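Local coordinates for enoyl-[acyl-carrier-protein] reductase [FMN] (Thermotoga maritima, PDB 5GVJ), which probably reduces enoyl groups carried on acyl carrier protein at the expense of NADH, working through an FMN cofactor as a flavin-dependent enoyl reductase, at residues 56-59 against 60-64; 102-105 against 106-109; 205-208 against 209-212. The protein carries 1 engineered substitution. All blocks are in the same frame, centred on the assembly; numbering follows the deposited sequence.

In the fold
Each contact is local, between side chains on successive turns of its own helix, and each is partly buried, with an apolar side against the fold and a polar side outward. Contacts 1 and 2 occupy equivalent elements, helices 50-63 and 102-110, each the crossover of a beta-alpha-beta unit on the parallel sheet; their centres lie about 24 Å apart. Contact 1 sits at a helix C-terminal end, whereas contact 2 takes in an early turn opened by two waters. Contact 3, on helix 206-214, differs most: a histidine caps its start and a backbone carbonyl binds sodium. It lies across the chain's centre from contact 2, the two centres about 37 Å apart.

Contact 1. Residues 56-59 against 60-64; sequences AISE and LRQKT
Ile57 and Arg61 run side by side along one flank of the helix, and the touch is between a methyl and the guanidinium: CG2 of Ile57 comes to 3.5 Å from NH1 of Arg61. With CG set anti to its own carbonyl carbon (chi1 -79°) and the chain extended as far as NE, the arginine lies back along the helix over the preceding turn. NH1 then donates to the backbone O of Glu89, and NH2 bonds weakly to that of Lys90. Cutting this side chain back to an alanine would probably deprive the Glu89 carbonyl of the NH1 bond and uncover the CG2 methyl of Ile57.

On the outer side CG of Gln62 rests 3.2 Å from the carbonyl O of Ser58. A water links the next pair, donating a hydrogen bond to Glu59 O and accepting one from Lys63 NZ; the acid and amine of these two residues stay apart, with OE2 of Glu59 6.5 Å from NZ of Lys63.

Behind the side chains the backbone fixes the spacing. Leu60 N bonds to Ala56 O at 3.0 Å and Arg61 N to Ile57 O at 3.1 Å, while Leu60 O accepts from both Lys63 N and Thr64 N as the helix ends. Ala56 and Leu60 face inward, onto helix 28-36 and Ile43, and Leu60 and Ile57 both meet Phe68. This is the amphipathic crossover helix of a beta-alpha-beta unit, joining strands 41-44 and 68-73 in the TIM-barrel fold of the nitronate monooxygenase family.

Contact 2. Residues 102-105 against 106-109; sequences TKYI and RELK
In the beta-alpha-beta unit formed by strand 93-97, helix 102-110 and strand 114-119, Tyr104 and Glu107 meet near the start of the helix. OE2 of Glu107 lies at the edge of the Tyr104 ring, near its plane and 3.6 Å from CD1, with the carboxylate turned 42° against the ring. Glu107 reaches there because its CG stands between the backbone N and the carbonyl carbon (chi1 67°), which also brings CG within 3.4 Å of Tyr104 O. One face of the ring is covered over its centre by CG of Lys103.

Two waters are inserted into this turn. One accepts a hydrogen bond from Arg106 N and donates to Thr102 O; the other bridges Glu107 N, at 2.9 Å, and Lys103 O in the same way, and bonds weakly to Glu107 OE2. Direct bonding resumes one residue on, with Leu108 N to Tyr104 O at 3.2 Å and Lys109 N to Ile105 O at 2.8 Å. Leu108 packs inward on Ile87 and Val115. CD of Lys109 runs beside Ile105 CG2, and its NZ bonds to Gly132 O; Arg106 pairs with Glu110.

The waters thus satisfy the amides of Arg106 and Glu107 where Thr102 O and Lys103 O stand too far off to be bonded directly, and OE2 faces the hydrogen on CD1 of Tyr104, which is likely to carry a slight positive charge.

Contact 3. Residues 205-208 against 209-212; sequences HPVY and KEKI. With NA (sodium ion), chain C.
Tyr208 carries its ring carbon CG anti to the backbone N (chi1 -152°), whereas Ile212, one turn on, has CG1 anti to its carbonyl carbon (chi1 -69°) and CD1 extended beyond it. The two side chains therefore cross at a slant, and CD1 of Ile212 arrives at the edge of the tyrosine ring, in its plane and 3.8 Å from CD1 of Tyr208. Both are buried: Ile212 also touches Val197 and Thr194, which binds FMN in another structure of this protein, though no FMN is bound here, and the tyrosine ring meets that of Phe275. Tyr208 OH bonds weakly to the O of Ala276, the engineered position.

His205 occupies the N-cap. Its ND1 accepts from Val207 N at 3.0 Å, a nearly straight bond of 169° with the donor in the ring plane, and one face of the imidazole has CD of Pro206 against it. Farther along, Glu210 N bonds to Pro206 O and Lys211 N to Val207 O, both at 2.9 Å, and CG of Glu210 lies 3.2 Å from the Pro206 carbonyl O, the extended chain running on beside it. Ile212 N donates to Tyr208 O at 3.2 Å. Lys209, extended throughout, reaches away to the carbonyls of Ser199 and Ser202, which hold its NZ.

The carbonyl of Ile212 faces a sodium ion, its O 2.4 Å away; Val213, Ala215, Ala281 and Ile284 add four more backbone oxygens and a water the sixth ligand. Because ND1 accepts the hydrogen bond from Val207 N, a neutral His205 would be expected to carry its own proton on NE2. At the other end, a cation bound by carbonyls near the C-terminus of helix 206-214 is likely to be favoured by the negative end of the helix dipole, and it links that terminus to Ala281 and Ile284.

Contact 1. Residues 56-59 against 60-64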
# COMPACT_ATOMS: atom_id res chain seq x y z
N ALA A 56 30.21 -14.60 -9.27
CA ALA A 56 29.53 -13.74 -8.30
C ALA A 56 29.41 -14.44 -6.96
O ALA A 56 29.70 -13.85 -5.91
CB ALA A 56 28.16 -13.34 -8.84
N ILE A 57 29.01 -15.72 -6.98
CA ILE A 57 28.87 -16.45 -5.73
C ILE A 57 30.21 -16.57 -5.03
O ILE A 57 30.32 -16.38 -3.81
CB ILE A 57 28.24 -17.83 -5.99
CG1 ILE A 57 26.80 -17.67 -6.49
CG2 ILE A 57 28.29 -18.67 -4.72
CD1 ILE A 57 26.20 -18.97 -7.02
N SER A 58 31.27 -16.85 -5.80
CA SER A 58 32.60 -16.98 -5.23
C SER A 58 33.05 -15.69 -4.56
O SER A 58 33.59 -15.72 -3.44
CB SER A 58 33.60 -17.40 -6.30
OG SER A 58 34.86 -17.64 -5.71
N GLU A 59 32.84 -14.55 -5.21
CA GLU A 59 33.34 -13.33 -4.59
C GLU A 59 32.51 -12.92 -3.38
O GLU A 59 33.06 -12.33 -2.45
CB GLU A 59 33.43 -12.19 -5.60
CG GLU A 59 32.27 -11.96 -6.50
CD GLU A 59 32.66 -11.06 -7.66
OE1 GLU A 59 33.53 -11.47 -8.46
OE2 GLU A 59 32.12 -9.94 -7.76
N LEU A 60 31.21 -13.25 -3.35
CA LEU A 60 30.45 -13.00 -2.13
C LEU A 60 31.01 -13.82 -0.97
O LEU A 60 31.19 -13.30 0.14
CB LEU A 60 28.96 -13.30 -2.33
CG LEU A 60 28.06 -13.07 -1.11
CD1 LEU A 60 26.67 -12.62 -1.52
CD2 LEU A 60 27.94 -14.33 -0.24
N ARG A 61 31.29 -15.11 -1.21
CA ARG A 61 31.79 -15.97 -0.14
C ARG A 61 33.21 -15.62 0.30
O ARG A 61 33.61 -15.99 1.41
CB ARG A 61 31.72 -17.43 -0.58
CG ARG A 61 30.32 -18.02 -0.47
CD ARG A 61 30.26 -19.45 -1.00
NE ARG A 61 29.00 -20.08 -0.64
CZ ARG A 61 28.39 -21.00 -1.39
NH1 ARG A 61 28.92 -21.36 -2.55
NH2 ARG A 61 27.24 -21.52 -0.98
N GLN A 62 33.99 -14.93 -0.53
CA GLN A 62 35.26 -14.39 -0.06
C GLN A 62 35.07 -13.31 0.99
O GLN A 62 35.97 -13.08 1.81
CB GLN A 62 36.07 -13.85 -1.24
CG GLN A 62 36.48 -14.95 -2.22
CD GLN A 62 37.16 -14.42 -3.45
OE1 GLN A 62 37.48 -13.24 -3.54
NE2 GLN A 62 37.38 -15.30 -4.43
N LYS A 63 33.92 -12.64 1.00
CA LYS A 63 33.65 -11.59 1.98
C LYS A 63 32.89 -12.07 3.21
O LYS A 63 33.21 -11.65 4.32
CB LYS A 63 32.88 -10.44 1.32
CG LYS A 63 33.70 -9.61 0.34
CD LYS A 63 32.80 -8.62 -0.38
CE LYS A 63 33.55 -7.42 -0.93
NZ LYS A 63 34.39 -7.81 -2.09
N THR A 64 31.87 -12.92 3.05
CA THR A 64 31.06 -13.32 4.20
C THR A 64 30.77 -14.81 4.17
O THR A 64 30.60 -15.41 3.10
CB THR A 64 29.73 -12.55 4.24
OG1 THR A 64 28.98 -12.95 5.40
CG2 THR A 64 28.90 -12.87 3.00
O HOH W 1 34.60 -10.30 -2.67

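Contact 2. Residues 102-105 against 106-109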
# COMPACT_ATOMS: atom_id res chain seq x y z
N THR A 102 7.33 -23.21 -10.30
CA THR A 102 7.00 -24.52 -9.74
C THR A 102 7.92 -25.60 -10.28
O THR A 102 8.32 -26.51 -9.54
CB THR A 102 5.54 -24.86 -10.06
OG1 THR A 102 4.67 -24.00 -9.31
CG2 THR A 102 5.24 -26.32 -9.75
N LYS A 103 8.30 -25.50 -11.56
CA LYS A 103 9.08 -26.56 -12.19
C LYS A 103 10.45 -26.75 -11.53
O LYS A 103 11.06 -27.80 -11.70
CB LYS A 103 9.27 -26.27 -13.68
CG LYS A 103 10.26 -25.15 -13.97
CD LYS A 103 10.21 -24.72 -15.44
CE LYS A 103 10.50 -25.89 -16.38
NZ LYS A 103 11.93 -26.36 -16.32
N TYR A 104 10.94 -25.75 -10.80
CA TYR A 104 12.25 -25.85 -10.18
C TYR A 104 12.21 -26.13 -8.69
O TYR A 104 13.25 -26.47 -8.11
CB TYR A 104 13.03 -24.55 -10.37
CG TYR A 104 13.28 -24.15 -11.79
CD1 TYR A 104 13.96 -24.98 -12.66
CD2 TYR A 104 12.87 -22.91 -12.25
CE1 TYR A 104 14.20 -24.60 -13.96
CE2 TYR A 104 13.11 -22.51 -13.54
CZ TYR A 104 13.78 -23.36 -14.40
OH TYR A 104 14.02 -22.95 -15.69
N ILE A 105 11.06 -25.96 -8.04
CA ILE A 105 11.02 -25.95 -6.58
C ILE A 105 11.57 -27.26 -6.02
O ILE A 105 12.40 -27.27 -5.11
CB ILE A 105 9.59 -25.68 -6.08
CG1 ILE A 105 9.11 -24.30 -6.55
CG2 ILE A 105 9.52 -25.83 -4.57
CD1 ILE A 105 7.73 -23.96 -6.05
N ARG A 106 11.10 -28.39 -6.56
CA ARG A 106 11.43 -29.68 -5.98
C ARG A 106 12.93 -29.96 -6.01
O ARG A 106 13.51 -30.38 -5.00
CB ARG A 106 10.68 -30.79 -6.71
CG ARG A 106 11.10 -32.17 -6.28
CD ARG A 106 10.66 -33.22 -7.29
NE ARG A 106 11.01 -34.53 -6.79
CZ ARG A 106 10.29 -35.62 -7.05
NH1 ARG A 106 9.19 -35.52 -7.79
NH2 ARG A 106 10.67 -36.80 -6.57
N GLU A 107 13.58 -29.74 -7.15
CA GLU A 107 15.01 -30.07 -7.21
C GLU A 107 15.83 -29.15 -6.31
O GLU A 107 16.82 -29.58 -5.72
CB GLU A 107 15.52 -30.02 -8.65
CG GLU A 107 15.53 -28.64 -9.29
CD GLU A 107 15.82 -28.72 -10.78
OE1 GLU A 107 16.90 -29.23 -11.16
OE2 GLU A 107 14.94 -28.29 -11.58
N LEU A 108 15.40 -27.89 -6.18
CA LEU A 108 16.08 -26.99 -5.26
C LEU A 108 15.89 -27.47 -3.82
O LEU A 108 16.85 -27.56 -3.05
CB LEU A 108 15.55 -25.57 -5.45
CG LEU A 108 16.12 -24.86 -6.68
CD1 LEU A 108 15.35 -23.60 -7.01
CD2 LEU A 108 17.60 -24.56 -6.51
N LYS A 109 14.65 -27.81 -3.46
CA LYS A 109 14.38 -28.21 -2.08
C LYS A 109 15.02 -29.55 -1.75
O LYS A 109 15.55 -29.73 -0.64
CB LYS A 109 12.89 -28.28 -1.84
CG LYS A 109 12.30 -26.95 -1.50
CD LYS A 109 10.91 -27.16 -1.03
CE LYS A 109 10.88 -27.83 0.32
NZ LYS A 109 9.51 -27.87 0.88
O HOH W 2 8.96 -28.76 -8.62
O HOH W 3 12.50 -29.30 -9.84

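Contact 3. Residues 205-208 against 209-212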
# COMPACT_ATOMS: atom_id res chain seq x y z
N HIS A 205 25.59 3.48 -10.00
CA HIS A 205 26.25 4.73 -10.35
C HIS A 205 25.83 5.84 -9.38
O HIS A 205 24.67 5.89 -8.96
CB HIS A 205 25.90 5.12 -11.79
CG HIS A 205 26.74 6.22 -12.35
ND1 HIS A 205 26.50 7.55 -12.09
CD2 HIS A 205 27.79 6.20 -13.21
CE1 HIS A 205 27.37 8.30 -12.73
NE2 HIS A 205 28.17 7.50 -13.42
N PRO A 206 26.75 6.75 -9.00
CA PRO A 206 26.37 7.84 -8.08
C PRO A 206 25.12 8.61 -8.50
O PRO A 206 24.36 9.06 -7.64
CB PRO A 206 27.61 8.74 -8.08
CG PRO A 206 28.75 7.80 -8.35
CD PRO A 206 28.19 6.78 -9.33
N VAL A 207 24.88 8.75 -9.81
CA VAL A 207 23.70 9.47 -10.28
C VAL A 207 22.43 8.72 -9.90
O VAL A 207 21.40 9.33 -9.56
CB VAL A 207 23.79 9.69 -11.80
CG1 VAL A 207 22.45 10.09 -12.35
CG2 VAL A 207 24.84 10.74 -12.12
N TYR A 208 22.47 7.39 -10.00
CA TYR A 208 21.35 6.57 -9.57
C TYR A 208 21.00 6.86 -8.11
O TYR A 208 19.84 7.09 -7.77
CB TYR A 208 21.70 5.09 -9.76
CG TYR A 208 20.53 4.16 -10.00
CD1 TYR A 208 19.62 3.88 -8.99
CD2 TYR A 208 20.37 3.54 -11.23
CE1 TYR A 208 18.55 3.00 -9.21
CE2 TYR A 208 19.31 2.67 -11.46
CZ TYR A 208 18.41 2.40 -10.45
OH TYR A 208 17.36 1.54 -10.68
N LYS A 209 22.02 6.90 -7.25
CA LYS A 209 21.80 7.20 -5.84
C LYS A 209 21.23 8.60 -5.65
O LYS A 209 20.29 8.81 -4.87
CB LYS A 209 23.11 7.03 -5.06
CG LYS A 209 23.62 5.58 -5.04
CD LYS A 209 24.90 5.45 -4.22
CE LYS A 209 25.51 4.05 -4.34
NZ LYS A 209 26.73 3.96 -3.51
N GLU A 210 21.78 9.58 -6.37
CA GLU A 210 21.32 10.96 -6.22
C GLU A 210 19.87 11.09 -6.66
O GLU A 210 19.11 11.86 -6.07
CB GLU A 210 22.21 11.90 -7.04
CG GLU A 210 23.66 12.01 -6.54
CD GLU A 210 24.62 12.58 -7.59
OE1 GLU A 210 25.86 12.56 -7.35
OE2 GLU A 210 24.15 13.04 -8.66
N LYS A 211 19.47 10.38 -7.72
CA LYS A 211 18.09 10.47 -8.17
C LYS A 211 17.12 9.89 -7.14
O LYS A 211 16.03 10.44 -6.93
CB LYS A 211 17.92 9.78 -9.53
CG LYS A 211 18.60 10.55 -10.65
CD LYS A 211 17.92 11.91 -10.83
CE LYS A 211 18.92 12.99 -11.27
NZ LYS A 211 18.55 13.64 -12.56
N ILE A 212 17.50 8.80 -6.48
CA ILE A 212 16.65 8.23 -5.44
C ILE A 212 16.48 9.22 -4.30
O ILE A 212 15.36 9.45 -3.81
CB ILE A 212 17.24 6.90 -4.93
CG1 ILE A 212 17.15 5.82 -6.03
CG2 ILE A 212 16.56 6.46 -3.62
CD1 ILE A 212 17.89 4.53 -5.68
NA NA C . 14.06 10.56 -2.10
O HOH W 4 12.84 12.15 -0.61